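Local coordinates for protein multicopper oxidase (PDB 6VOW) that probably couples the one-electron oxidation of phenolic and similar substrates to the reduction of dioxygen at its copper centres, as laccases do, at residues T57-Y62 with G180-F185; S140-L145 with V441-E446; S170-H175 with N225-V230. All coordinates share one frame; numbering follows the deposited sequence. Where two conformers were deposited one is given.

Each of the three contacts is centred about 12 to 14 Å from the other two, and interaction 1 lies on the same side of the chain's centre as each of the others. Their segments come in the order 57-62, 140-145, 170-175, 180-185, 225-230, 441-446: interaction 1 crosses both others, while interaction 3 is nested between the two segments of interaction 2. In terms of the three cupredoxin domains expected of a laccase, interaction 1 probably joins the first to the second, interaction 2 the first to the third, and interaction 3 lies within the second. Residues of 225-230 touch both helices of interaction 2, and His175 meets the 180-185 loop; the contacts form one connected region, in which interaction 2 carries a type 1 copper ligand.

Interaction 1: T57-Y62 with G180-F185; sequences TPAWGY and GAFTPF
On the edge strand of a sheet in what is probably the N-terminal cupredoxin domain, Thr57, Pro58 and Ala59 meet Gly180 and Phe182 of the loop that follows strand 165-174. The polar link is a hydrogen bond from Thr57 OG1 to Gly180 O, 2.6 Å long. It lies in the carbonyl plane on a lone pair, with a C=O...donor angle of 122°. The same threonine also touches the aromatic ring: CG2 stands over one face of Phe182, 3.7 Å from the centroid, in a CH-pi contact. Chi1 of -65° turns OG1 to Gly180 O and leaves CG2 over the ring, near the same carbonyl oxygen. Pro58 is the centre of an inverse gamma turn. Its carbonyl O lies at the ring edge, in plane, 3.3 Å from Phe182 CE2. The proline ring comes in beyond the rim on the face that Thr57 CG2 covers, with Pro58 CD 3.6 Å from Phe182 CE2. Ala59 continues the edge contact, its CA 3.8 Å from Phe182 CZ. Ala59 also bonds through its backbone to Val47 of strand 37-49, and Phe182 leans on Val176. The contact is consistent with an interface between the first two cupredoxin domains of a three-domain, laccase-like multicopper oxidase.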
ATOM      1  N   THR A  57     -22.903  -1.202  -9.155  1.00 46.71           N
ATOM      2  CA  THR A  57     -22.316  -1.066  -7.874  1.00 45.27           C
ATOM      3  C   THR A  57     -22.045   0.418  -7.746  1.00 44.83           C
ATOM      4  O   THR A  57     -21.481   1.061  -8.677  1.00 38.24           O
ATOM      5  CB  THR A  57     -21.031  -1.819  -7.783  1.00 50.15           C
ATOM      6  OG1 THR A  57     -21.297  -3.222  -7.909  1.00 49.95           O
ATOM      7  CG2 THR A  57     -20.430  -1.510  -6.421  1.00 43.58           C
ATOM      8  N   PRO A  58     -22.493   0.978  -6.617  1.00 48.40           N
ATOM      9  CA  PRO A  58     -22.487   2.424  -6.563  1.00 51.85           C
ATOM     10  C   PRO A  58     -21.162   2.908  -5.985  1.00 44.53           C
ATOM     11  O   PRO A  58     -21.161   3.382  -4.916  1.00 38.60           O
ATOM     12  CB  PRO A  58     -23.696   2.728  -5.664  1.00 44.27           C
ATOM     13  CG  PRO A  58     -23.710   1.585  -4.683  1.00 46.50           C
ATOM     14  CD  PRO A  58     -23.310   0.396  -5.524  1.00 49.72           C
ATOM     15  N   ALA A  59     -20.065   2.727  -6.708  1.00 41.04           N
ATOM     16  CA  ALA A  59     -18.724   2.957  -6.139  1.00 44.17           C
ATOM     17  C   ALA A  59     -18.354   4.425  -6.116  1.00 37.63           C
ATOM     18  O   ALA A  59     -19.057   5.256  -6.708  1.00 41.55           O
ATOM     19  CB  ALA A  59     -17.655   2.151  -6.923  1.00 40.05           C
ATOM     20  N   TRP A  60     -17.248   4.735  -5.445  1.00 39.79           N
ATOM     21  CA  TRP A  60     -16.664   6.094  -5.292  1.00 35.94           C
ATOM     22  C   TRP A  60     -15.242   5.976  -5.783  1.00 45.45           C
ATOM     23  O   TRP A  60     -14.514   5.033  -5.407  1.00 39.87           O
ATOM     24  CB  TRP A  60     -16.583   6.511  -3.791  1.00 34.48           C
ATOM     25  CG  TRP A  60     -17.862   6.822  -3.233  1.00 37.32           C
ATOM     26  CD1 TRP A  60     -19.046   6.764  -3.853  1.00 42.52           C
ATOM     27  CD2 TRP A  60     -18.133   7.287  -1.911  1.00 39.25           C
ATOM     28  NE1 TRP A  60     -20.038   7.144  -3.004  1.00 49.11           N
ATOM     29  CE2 TRP A  60     -19.472   7.485  -1.812  1.00 38.95           C
ATOM     30  CE3 TRP A  60     -17.342   7.575  -0.818  1.00 41.51           C
ATOM     31  CZ2 TRP A  60     -20.080   7.969  -0.664  1.00 58.17           C
ATOM     32  CZ3 TRP A  60     -17.984   8.041   0.366  1.00 52.37           C
ATOM     33  CH2 TRP A  60     -19.299   8.215   0.422  1.00 55.09           C
ATOM     34  N   GLY A  61     -14.850   6.906  -6.644  1.00 51.45           N
ATOM     35  CA  GLY A  61     -13.565   6.759  -7.387  1.00 54.86           C
ATOM     36  C   GLY A  61     -12.832   8.061  -7.600  1.00 52.36           C
ATOM     37  O   GLY A  61     -13.471   9.113  -7.611  1.00 46.68           O
ATOM     38  N   TYR A  62     -11.500   7.946  -7.732  1.00 47.85           N
ATOM     39  CA  TYR A  62     -10.671   9.006  -8.200  1.00 44.07           C
ATOM     40  C   TYR A  62     -10.531   8.932  -9.722  1.00 46.33           C
ATOM     41  O   TYR A  62     -10.053   7.935 -10.267  1.00 39.12           O
ATOM     42  CB  TYR A  62      -9.290   8.910  -7.616  1.00 43.15           C
ATOM     43  CG  TYR A  62      -9.194   8.930  -6.146  1.00 37.39           C
ATOM     44  CD1 TYR A  62      -9.408  10.094  -5.426  1.00 36.66           C
ATOM     45  CD2 TYR A  62      -8.863   7.767  -5.452  1.00 32.18           C
ATOM     46  CE1 TYR A  62      -9.263  10.104  -4.067  1.00 36.51           C
ATOM     47  CE2 TYR A  62      -8.702   7.779  -4.061  1.00 37.44           C
ATOM     48  CZ  TYR A  62      -8.910   8.951  -3.423  1.00 33.50           C
ATOM     49  OH  TYR A  62      -8.816   8.998  -2.125  1.00 37.65           O
ATOM     50  N   GLY A 180     -24.151  -6.949  -7.114  1.00 58.69           N
ATOM     51  CA  GLY A 180     -23.405  -5.755  -7.108  1.00 48.23           C
ATOM     52  C   GLY A 180     -23.505  -4.845  -5.926  1.00 57.13           C
ATOM     53  O   GLY A 180     -22.772  -3.837  -5.914  1.00 62.87           O
ATOM     54  N   ALA A 181     -24.342  -5.166  -4.920  1.00 58.06           N
ATOM     55  CA  ALA A 181     -24.539  -4.247  -3.806  1.00 49.81           C
ATOM     56  C   ALA A 181     -23.432  -4.405  -2.826  1.00 49.92           C
ATOM     57  O   ALA A 181     -22.971  -5.522  -2.556  1.00 52.63           O
ATOM     58  CB  ALA A 181     -25.835  -4.514  -3.097  1.00 57.07           C
ATOM     59  N   PHE A 182     -23.047  -3.293  -2.224  1.00 42.50           N
ATOM     60  CA  PHE A 182     -22.081  -3.330  -1.164  1.00 47.27           C
ATOM     61  C   PHE A 182     -22.640  -4.010   0.101  1.00 55.29           C
ATOM     62  O   PHE A 182     -23.827  -3.833   0.489  1.00 57.81           O
ATOM     63  CB  PHE A 182     -21.595  -1.927  -0.791  1.00 50.87           C
ATOM     64  CG  PHE A 182     -20.751  -1.248  -1.858  1.00 55.15           C
ATOM     65  CD1 PHE A 182     -19.540  -1.789  -2.256  1.00 52.62           C
ATOM     66  CD2 PHE A 182     -21.161  -0.068  -2.434  1.00 53.00           C
ATOM     67  CE1 PHE A 182     -18.747  -1.182  -3.240  1.00 48.22           C
ATOM     68  CE2 PHE A 182     -20.375   0.552  -3.395  1.00 54.72           C
ATOM     69  CZ  PHE A 182     -19.159  -0.010  -3.795  1.00 46.99           C
ATOM     70  N   THR A 183     -21.738  -4.771   0.723  1.00 43.34           N
ATOM     71  CA  THR A 183     -21.971  -5.503   1.920  1.00 48.61           C
ATOM     72  C   THR A 183     -21.259  -4.625   2.900  1.00 50.87           C
ATOM     73  O   THR A 183     -20.570  -3.698   2.521  1.00 54.50           O
ATOM     74  CB  THR A 183     -21.424  -6.995   1.868  1.00 47.00           C
ATOM     75  OG1 THR A 183     -19.986  -7.068   1.671  1.00 40.62           O
ATOM     76  CG2 THR A 183     -22.115  -7.763   0.735  1.00 46.99           C
ATOM     77  N   PRO A 184     -21.434  -4.885   4.178  1.00 49.54           N
ATOM     78  CA  PRO A 184     -20.893  -3.939   5.065  1.00 40.86           C
ATOM     79  C   PRO A 184     -19.364  -3.952   5.002  1.00 46.66           C
ATOM     80  O   PRO A 184     -18.759  -4.994   4.831  1.00 51.66           O
ATOM     81  CB  PRO A 184     -21.394  -4.443   6.419  1.00 50.52           C
ATOM     82  CG  PRO A 184     -22.579  -5.256   6.122  1.00 49.24           C
ATOM     83  CD  PRO A 184     -22.162  -5.951   4.885  1.00 51.43           C
ATOM     84  N   PHE A 185     -18.753  -2.795   5.121  1.00 41.95           N
ATOM     85  CA  PHE A 185     -17.262  -2.687   5.250  1.00 43.07           C
ATOM     86  C   PHE A 185     -16.654  -2.953   6.616  1.00 51.60           C
ATOM     87  O   PHE A 185     -15.413  -3.025   6.744  1.00 54.65           O
ATOM     88  CB  PHE A 185     -16.826  -1.310   4.838  1.00 44.26           C
ATOM     89  CG  PHE A 185     -17.299  -0.961   3.473  1.00 46.89           C
ATOM     90  CD1 PHE A 185     -16.790  -1.647   2.380  1.00 47.57           C
ATOM     91  CD2 PHE A 185     -18.311  -0.055   3.306  1.00 46.20           C
ATOM     92  CE1 PHE A 185     -17.261  -1.404   1.125  1.00 42.71           C
ATOM     93  CE2 PHE A 185     -18.758   0.255   2.052  1.00 43.47           C
ATOM     94  CZ  PHE A 185     -18.232  -0.436   0.964  1.00 40.16           C
TER

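Interaction 2: S140-L145 with V441-E446; sequences SSASQL and VIDHME. With CU (copper (II) ion), chain D.
Polar contacts centre on Glu446, whose carboxylate meets the first turn of helix 141-146. Ala142 N donates to Glu446 OE1 in a nearly straight bond (174°) whose 2.5 Å length is too short to be taken literally. Ser141 N is also close to this oxygen, though badly angled for a bond. A water donates to Glu446 OE1 at 2.8 Å and accepts from Ser143 N at 3.3 Å. The glutamate chain, extended beyond CG (chi2 180°), reaches across to the other helix; the short axes pass 9.6 Å apart at closest and run roughly antiparallel (152°). The amides of this helix start would be expected to stabilise a negative carboxylate. Metal binding occupies the far side of helix 442-446: His444 ND1 holds a copper ion at 2.1 Å, with Cys439 and His388 completing the type 1 site. The helix follows the His-Cys-His sequence of multicopper oxidases, in which His438 and His440 line the pocket of the bound Cu-O-Cu group. Among apolar contacts, Ile442 CG2 lies against the Ala142 backbone, close to N and CA, with Ala142 CB 3.7 Å away. Ile442 CD1 meets Leu145 CD2 at 3.6 Å, the side chains crossing at about a right angle. Met445, bent at chi3, presses CE tightly on Ser141 CB, 3.4 Å away.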
ATOM      1  N   SER A 140     -13.067   8.232   7.168  1.00 47.85           N
ATOM      2  CA  SER A 140     -14.145   7.284   6.812  1.00 47.26           C
ATOM      3  C   SER A 140     -13.569   6.133   5.994  1.00 42.15           C
ATOM      4  O   SER A 140     -14.080   5.769   4.962  1.00 44.99           O
ATOM      5  CB  SER A 140     -15.262   7.997   5.988  1.00 57.45           C
ATOM      6  OG  SER A 140     -15.729   9.189   6.608  1.00 52.70           O
ATOM      7  N   SER A 141     -12.499   5.564   6.494  1.00 39.79           N
ATOM      8  CA  SER A 141     -11.576   4.844   5.692  1.00 42.88           C
ATOM      9  C   SER A 141     -12.172   3.572   5.161  1.00 41.11           C
ATOM     10  O   SER A 141     -12.192   3.370   3.957  1.00 51.53           O
ATOM     11  CB  SER A 141     -10.267   4.609   6.468  1.00 51.97           C
ATOM     12  OG  SER A 141      -9.668   5.833   6.966  1.00 49.12           O
ATOM     13  N   ALA A 142     -12.756   2.748   6.022  1.00 49.41           N
ATOM     14  CA  ALA A 142     -13.352   1.440   5.632  1.00 47.94           C
ATOM     15  C   ALA A 142     -14.355   1.613   4.526  1.00 41.17           C
ATOM     16  O   ALA A 142     -14.334   0.921   3.470  1.00 44.35           O
ATOM     17  CB  ALA A 142     -14.016   0.795   6.858  1.00 53.32           C
ATOM     18  N   SER A 143     -15.233   2.570   4.773  1.00 38.68           N
ATOM     19  CA  SER A 143     -16.249   2.927   3.803  1.00 45.87           C
ATOM     20  C   SER A 143     -15.672   3.533   2.473  1.00 42.77           C
ATOM     21  O   SER A 143     -16.014   3.113   1.333  1.00 54.24           O
ATOM     22  CB  SER A 143     -17.230   3.910   4.489  1.00 48.32           C
ATOM     23  OG  SER A 143     -18.212   4.242   3.537  1.00 49.72           O
ATOM     24  N   GLN A 144     -14.841   4.528   2.616  1.00 39.36           N
ATOM     25  CA  GLN A 144     -14.331   5.279   1.423  1.00 34.67           C
ATOM     26  C   GLN A 144     -13.327   4.438   0.630  1.00 33.05           C
ATOM     27  O   GLN A 144     -13.425   4.365  -0.573  1.00 40.66           O
ATOM     28  CB  GLN A 144     -13.784   6.630   1.818  1.00 33.66           C
ATOM     29  CG  GLN A 144     -14.796   7.657   2.330  1.00 41.43           C
ATOM     30  CD  GLN A 144     -14.273   9.090   2.497  1.00 44.57           C
ATOM     31  OE1 GLN A 144     -15.029   9.964   2.872  1.00 52.85           O
ATOM     32  NE2 GLN A 144     -13.029   9.331   2.247  1.00 43.08           N
ATOM     33  N   LEU A 145     -12.400   3.771   1.293  1.00 40.46           N
ATOM     34  CA  LEU A 145     -11.539   2.798   0.610  1.00 40.58           C
ATOM     35  C   LEU A 145     -12.358   1.658   0.088  1.00 43.90           C
ATOM     36  O   LEU A 145     -12.170   1.252  -1.042  1.00 38.80           O
ATOM     37  CB  LEU A 145     -10.444   2.209   1.508  1.00 39.83           C
ATOM     38  CG  LEU A 145      -9.195   3.076   1.763  1.00 39.58           C
ATOM     39  CD1 LEU A 145      -9.398   4.032   2.899  1.00 50.41           C
ATOM     40  CD2 LEU A 145      -7.987   2.254   2.136  1.00 48.93           C
ATOM     41  N   VAL A 441      -5.332  -3.195   7.854  1.00 44.24           N
ATOM     42  CA  VAL A 441      -6.597  -3.904   7.657  1.00 42.40           C
ATOM     43  C   VAL A 441      -7.478  -2.845   8.220  1.00 43.37           C
ATOM     44  O   VAL A 441      -7.345  -2.469   9.428  1.00 45.01           O
ATOM     45  CB  VAL A 441      -6.687  -5.225   8.447  1.00 45.87           C
ATOM     46  CG1 VAL A 441      -8.106  -5.746   8.462  1.00 44.64           C
ATOM     47  CG2 VAL A 441      -5.805  -6.305   7.788  1.00 40.66           C
ATOM     48  N   ILE A 442      -8.288  -2.275   7.326  1.00 39.54           N
ATOM     49  CA  ILE A 442      -8.942  -0.992   7.621  1.00 50.20           C
ATOM     50  C   ILE A 442      -9.907  -1.098   8.796  1.00 46.85           C
ATOM     51  O   ILE A 442      -9.986  -0.208   9.620  1.00 60.37           O
ATOM     52  CB  ILE A 442      -9.667  -0.389   6.389  1.00 52.51           C
ATOM     53  CG1 ILE A 442      -8.734  -0.256   5.157  1.00 51.61           C
ATOM     54  CG2 ILE A 442     -10.309   0.942   6.774  1.00 56.74           C
ATOM     55  CD1 ILE A 442      -7.514   0.661   5.381  1.00 47.52           C
ATOM     56  N   ASP A 443     -10.614  -2.197   8.873  1.00 58.54           N
ATOM     57  CA  ASP A 443     -11.338  -2.635  10.103  1.00 56.71           C
ATOM     58  C   ASP A 443     -10.603  -2.628  11.401  1.00 51.25           C
ATOM     59  O   ASP A 443     -11.134  -2.184  12.387  1.00 66.83           O
ATOM     60  CB  ASP A 443     -11.751  -4.085   9.915  1.00 56.65           C
ATOM     61  CG  ASP A 443     -13.079  -4.200   9.388  1.00 67.53           C
ATOM     62  OD1 ASP A 443     -13.602  -3.210   8.855  1.00 73.93           O
ATOM     63  OD2 ASP A 443     -13.633  -5.286   9.540  1.00 82.65           O
ATOM     64  N   HIS A 444      -9.409  -3.162  11.440  1.00 50.61           N
ATOM     65  CA  HIS A 444      -8.662  -3.149  12.682  1.00 48.93           C
ATOM     66  C   HIS A 444      -8.230  -1.775  13.034  1.00 54.09           C
ATOM     67  O   HIS A 444      -8.193  -1.483  14.220  1.00 53.97           O
ATOM     68  CB  HIS A 444      -7.417  -3.985  12.606  1.00 45.20           C
ATOM     69  CG  HIS A 444      -7.697  -5.425  12.486  1.00 47.61           C
ATOM     70  ND1 HIS A 444      -6.694  -6.336  12.329  1.00 58.00           N
ATOM     71  CD2 HIS A 444      -8.862  -6.121  12.458  1.00 51.34           C
ATOM     72  CE1 HIS A 444      -7.214  -7.548  12.257  1.00 49.87           C
ATOM     73  NE2 HIS A 444      -8.528  -7.444  12.316  1.00 51.10           N
ATOM     74  N   MET A 445      -7.868  -0.958  12.024  1.00 50.48           N
ATOM     75  CA  MET A 445      -7.427   0.399  12.256  1.00 48.87           C
ATOM     76  C   MET A 445      -8.612   1.146  12.820  1.00 50.46           C
ATOM     77  O   MET A 445      -8.463   1.873  13.788  1.00 53.81           O
ATOM     78  CB  MET A 445      -6.981   1.074  10.955  1.00 54.78           C
ATOM     79  CG  MET A 445      -6.767   2.594  11.027  1.00 55.60           C
ATOM     80  SD  MET A 445      -6.544   3.259   9.351  1.00 58.76           S
ATOM     81  CE  MET A 445      -8.274   3.467   9.019  1.00 59.08           C
ATOM     82  N   GLU A 446      -9.790   0.953  12.223  1.00 53.37           N
ATOM     83  CA  GLU A 446     -10.989   1.660  12.706  1.00 47.89           C
ATOM     84  C   GLU A 446     -11.533   1.151  14.014  1.00 62.02           C
ATOM     85  O   GLU A 446     -12.311   1.907  14.662  1.00 52.32           O
ATOM     86  CB  GLU A 446     -12.116   1.682  11.693  1.00 52.95           C
ATOM     87  CG  GLU A 446     -11.883   2.680  10.526  1.00 62.12           C
ATOM     88  CD  GLU A 446     -13.038   2.673   9.509  1.00 64.47           C
ATOM     89  OE1 GLU A 446     -12.838   3.267   8.423  1.00 74.52           O
ATOM     90  OE2 GLU A 446     -14.143   2.079   9.745  1.00 68.89           O
TER
HETATM   91 CU    CU D 503      -4.712  -5.889  11.939  1.00 51.46          CU
HETATM   92  O   HOH W   1     -15.475   3.942   7.736  1.00 47.63           O

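Interaction 3: S170-H175 with N225-V230; sequences SLKTWH and NLDNTV
Leu171 and Asn225 form a parallel beta bridge, with Leu226 N donating to Leu171 O at 2.8 Å, where strand 218-225 leaves strand 165-174 in a sheet of what is probably the middle cupredoxin domain. Beyond the bridge the chain folds into consecutive Asx turns, built on Asn225 and Asp227, and side chains take over from strand pairing. Chi1 of -160° swings the Asp227 carboxylate toward strand 165-174, where OD1 accepts from Thr173 N; the modelled 2.5 Å is doubtful. Thr173 O, another acceptor, crowds Asp227 OD1 at 2.7 Å, and a water donates to OD1 as well. Asp227 OD2 is gripped by Thr229 N and Val230 N, which arrive from opposite faces of the carboxylate plane. Asn225 OD1 accepts from Asp227 N at 2.7 Å, while ND2 donates to Val230 O, which lies in the Asn225 amide plane; the donor is tilted from the carbonyl plane. The Thr173 and Val230 side chains cross at about a right angle, their CG2 atoms 3.6 Å apart, and Leu226 CD1 lies 3.5 Å from Ser170 CB. Lys172 NZ and Asn228 ND2 bond to Leu145 O and Ala142 O of helix 141-146. His175, bonded through NE2 to Thr196 O, presents its ring edge to Asn228, with CE1 4.2 Å from Asn228 CB.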
ATOM      1  N   SER A 170      -3.381  -3.536  -9.889  1.00 37.91           N
ATOM      2  CA  SER A 170      -3.982  -3.054  -8.638  1.00 41.49           C
ATOM      3  C   SER A 170      -5.031  -4.060  -8.204  1.00 40.30           C
ATOM      4  O   SER A 170      -6.028  -4.249  -8.882  1.00 36.68           O
ATOM      5  CB  SER A 170      -4.620  -1.673  -8.841  1.00 48.67           C
ATOM      6  OG  SER A 170      -3.634  -0.653  -9.018  1.00 43.63           O
ATOM      7  N   LEU A 171      -4.742  -4.731  -7.100  1.00 34.92           N
ATOM      8  CA  LEU A 171      -5.629  -5.732  -6.540  1.00 38.43           C
ATOM      9  C   LEU A 171      -6.626  -5.129  -5.594  1.00 38.98           C
ATOM     10  O   LEU A 171      -6.273  -4.376  -4.725  1.00 36.78           O
ATOM     11  CB  LEU A 171      -4.808  -6.689  -5.708  1.00 44.25           C
ATOM     12  CG  LEU A 171      -3.824  -7.478  -6.580  1.00 49.49           C
ATOM     13  CD1 LEU A 171      -2.767  -8.153  -5.725  1.00 44.75           C
ATOM     14  CD2 LEU A 171      -4.641  -8.503  -7.297  1.00 58.55           C
ATOM     15  N   LYS A 172      -7.873  -5.542  -5.743  0.50 40.89           N
ATOM     16  CA  LYS A 172      -8.906  -5.146  -4.821  0.50 42.03           C
ATOM     17  C   LYS A 172      -9.977  -6.227  -4.727  0.50 44.92           C
ATOM     18  O   LYS A 172     -10.474  -6.760  -5.761  0.50 43.17           O
ATOM     19  CB  LYS A 172      -9.515  -3.787  -5.215  0.50 35.41           C
ATOM     20  CG  LYS A 172     -10.348  -3.205  -4.092  0.50 35.49           C
ATOM     21  CD  LYS A 172     -10.835  -1.830  -4.406  0.50 37.50           C
ATOM     22  CE  LYS A 172     -10.880  -1.052  -3.102  0.50 40.29           C
ATOM     23  NZ  LYS A 172     -11.977  -1.489  -2.218  0.50 36.37           N
ATOM     24  N   THR A 173     -10.321  -6.553  -3.476  1.00 41.39           N
ATOM     25  CA  THR A 173     -11.336  -7.573  -3.168  1.00 46.07           C
ATOM     26  C   THR A 173     -12.546  -6.818  -2.612  1.00 42.22           C
ATOM     27  O   THR A 173     -12.560  -6.382  -1.453  1.00 40.28           O
ATOM     28  CB  THR A 173     -10.731  -8.627  -2.214  1.00 44.49           C
ATOM     29  OG1 THR A 173      -9.802  -9.334  -2.994  1.00 46.77           O
ATOM     30  CG2 THR A 173     -11.787  -9.648  -1.608  1.00 46.20           C
ATOM     31  N   TRP A 174     -13.510  -6.632  -3.512  1.00 37.84           N
ATOM     32  CA  TRP A 174     -14.630  -5.784  -3.299  1.00 40.01           C
ATOM     33  C   TRP A 174     -15.684  -6.468  -2.485  1.00 41.58           C
ATOM     34  O   TRP A 174     -16.137  -7.564  -2.840  1.00 43.91           O
ATOM     35  CB  TRP A 174     -15.262  -5.464  -4.627  1.00 40.31           C
ATOM     36  CG  TRP A 174     -14.474  -4.552  -5.493  1.00 41.75           C
ATOM     37  CD1 TRP A 174     -13.556  -4.901  -6.464  1.00 43.85           C
ATOM     38  CD2 TRP A 174     -14.582  -3.144  -5.535  1.00 41.75           C
ATOM     39  NE1 TRP A 174     -13.085  -3.792  -7.065  1.00 47.16           N
ATOM     40  CE2 TRP A 174     -13.701  -2.690  -6.518  1.00 46.98           C
ATOM     41  CE3 TRP A 174     -15.328  -2.202  -4.803  1.00 48.73           C
ATOM     42  CZ2 TRP A 174     -13.566  -1.347  -6.829  1.00 46.27           C
ATOM     43  CZ3 TRP A 174     -15.162  -0.866  -5.099  1.00 54.91           C
ATOM     44  CH2 TRP A 174     -14.283  -0.442  -6.102  1.00 40.69           C
ATOM     45  N   HIS A 175     -16.154  -5.746  -1.479  1.00 45.37           N
ATOM     46  CA  HIS A 175     -17.268  -6.141  -0.650  1.00 44.72           C
ATOM     47  C   HIS A 175     -18.543  -5.845  -1.397  1.00 42.08           C
ATOM     48  O   HIS A 175     -19.250  -4.951  -1.063  1.00 42.82           O
ATOM     49  CB  HIS A 175     -17.323  -5.300   0.614  1.00 40.42           C
ATOM     50  CG  HIS A 175     -16.092  -5.319   1.433  1.00 38.76           C
ATOM     51  ND1 HIS A 175     -14.909  -4.744   1.036  1.00 49.57           N
ATOM     52  CD2 HIS A 175     -15.877  -5.783   2.673  1.00 48.76           C
ATOM     53  CE1 HIS A 175     -13.994  -4.930   1.970  1.00 46.50           C
ATOM     54  NE2 HIS A 175     -14.549  -5.568   2.964  1.00 43.33           N
ATOM     55  N   ASN A 225      -1.503  -3.826  -3.659  1.00 33.20           N
ATOM     56  CA  ASN A 225      -2.655  -4.382  -2.956  1.00 37.80           C
ATOM     57  C   ASN A 225      -3.455  -3.186  -2.456  1.00 39.09           C
ATOM     58  O   ASN A 225      -3.077  -2.516  -1.463  1.00 35.25           O
ATOM     59  CB  ASN A 225      -2.215  -5.326  -1.826  1.00 39.53           C
ATOM     60  CG  ASN A 225      -3.420  -5.853  -1.020  1.00 43.12           C
ATOM     61  OD1 ASN A 225      -4.512  -5.268  -1.041  1.00 37.11           O
ATOM     62  ND2 ASN A 225      -3.214  -6.969  -0.313  1.00 49.55           N
ATOM     63  N   LEU A 226      -4.536  -2.883  -3.170  1.00 34.24           N
ATOM     64  CA  LEU A 226      -5.306  -1.771  -2.825  1.00 36.71           C
ATOM     65  C   LEU A 226      -6.482  -2.174  -1.992  1.00 47.57           C
ATOM     66  O   LEU A 226      -7.347  -1.347  -1.776  1.00 39.59           O
ATOM     67  CB  LEU A 226      -5.727  -0.943  -4.050  1.00 30.91           C
ATOM     68  CG  LEU A 226      -4.596  -0.576  -4.968  1.00 32.85           C
ATOM     69  CD1 LEU A 226      -5.163   0.345  -6.027  1.00 40.24           C
ATOM     70  CD2 LEU A 226      -3.473   0.159  -4.242  1.00 33.67           C
ATOM     71  N   ASP A 227      -6.443  -3.370  -1.411  1.00 46.22           N
ATOM     72  CA  ASP A 227      -7.539  -3.864  -0.653  1.00 40.39           C
ATOM     73  C   ASP A 227      -7.562  -3.386   0.775  1.00 37.62           C
ATOM     74  O   ASP A 227      -6.582  -3.124   1.325  1.00 42.58           O
ATOM     75  CB  ASP A 227      -7.580  -5.358  -0.666  1.00 42.80           C
ATOM     76  CG  ASP A 227      -8.990  -5.868  -0.301  1.00 57.00           C
ATOM     77  OD1 ASP A 227      -9.919  -5.702  -1.168  1.00 43.52           O
ATOM     78  OD2 ASP A 227      -9.156  -6.323   0.901  1.00 51.14           O
ATOM     79  N   ASN A 228      -8.743  -3.295   1.354  1.00 43.23           N
ATOM     80  CA  ASN A 228      -8.984  -2.965   2.800  1.00 39.37           C
ATOM     81  C   ASN A 228      -8.497  -4.035   3.719  1.00 38.99           C
ATOM     82  O   ASN A 228      -8.186  -3.717   4.855  1.00 53.23           O
ATOM     83  CB  ASN A 228     -10.508  -2.905   3.127  1.00 49.21           C
ATOM     84  CG  ASN A 228     -11.211  -1.683   2.579  1.00 52.74           C
ATOM     85  OD1 ASN A 228     -10.924  -1.249   1.479  1.00 54.00           O
ATOM     86  ND2 ASN A 228     -12.186  -1.143   3.344  1.00 50.04           N
ATOM     87  N   THR A 229      -8.546  -5.312   3.321  1.00 44.58           N
ATOM     88  CA  THR A 229      -8.288  -6.457   4.300  1.00 41.48           C
ATOM     89  C   THR A 229      -7.534  -7.689   3.781  1.00 41.59           C
ATOM     90  O   THR A 229      -6.879  -8.390   4.577  1.00 45.67           O
ATOM     91  CB  THR A 229      -9.620  -6.953   4.976  1.00 43.71           C
ATOM     92  OG1 THR A 229     -10.159  -8.069   4.276  1.00 56.84           O
ATOM     93  CG2 THR A 229     -10.598  -5.917   4.952  1.00 33.32           C
ATOM     94  N   VAL A 230      -7.636  -7.970   2.490  1.00 38.94           N
ATOM     95  CA  VAL A 230      -7.053  -9.185   1.956  1.00 42.80           C
ATOM     96  C   VAL A 230      -5.499  -9.237   1.904  1.00 40.71           C
ATOM     97  O   VAL A 230      -4.860  -8.299   1.639  1.00 41.26           O
ATOM     98  CB  VAL A 230      -7.698  -9.559   0.622  1.00 41.99           C
ATOM     99  CG1 VAL A 230      -7.051 -10.776   0.022  1.00 44.01           C
ATOM    100  CG2 VAL A 230      -9.175  -9.831   0.835  1.00 47.22           C
TER
HETATM  101  O   HOH W   2     -11.725  -3.871  -0.296  1.00 50.83           O
HETATM  102  O   HOH W   3     -11.684  -7.119   0.746  1.00 45.58           O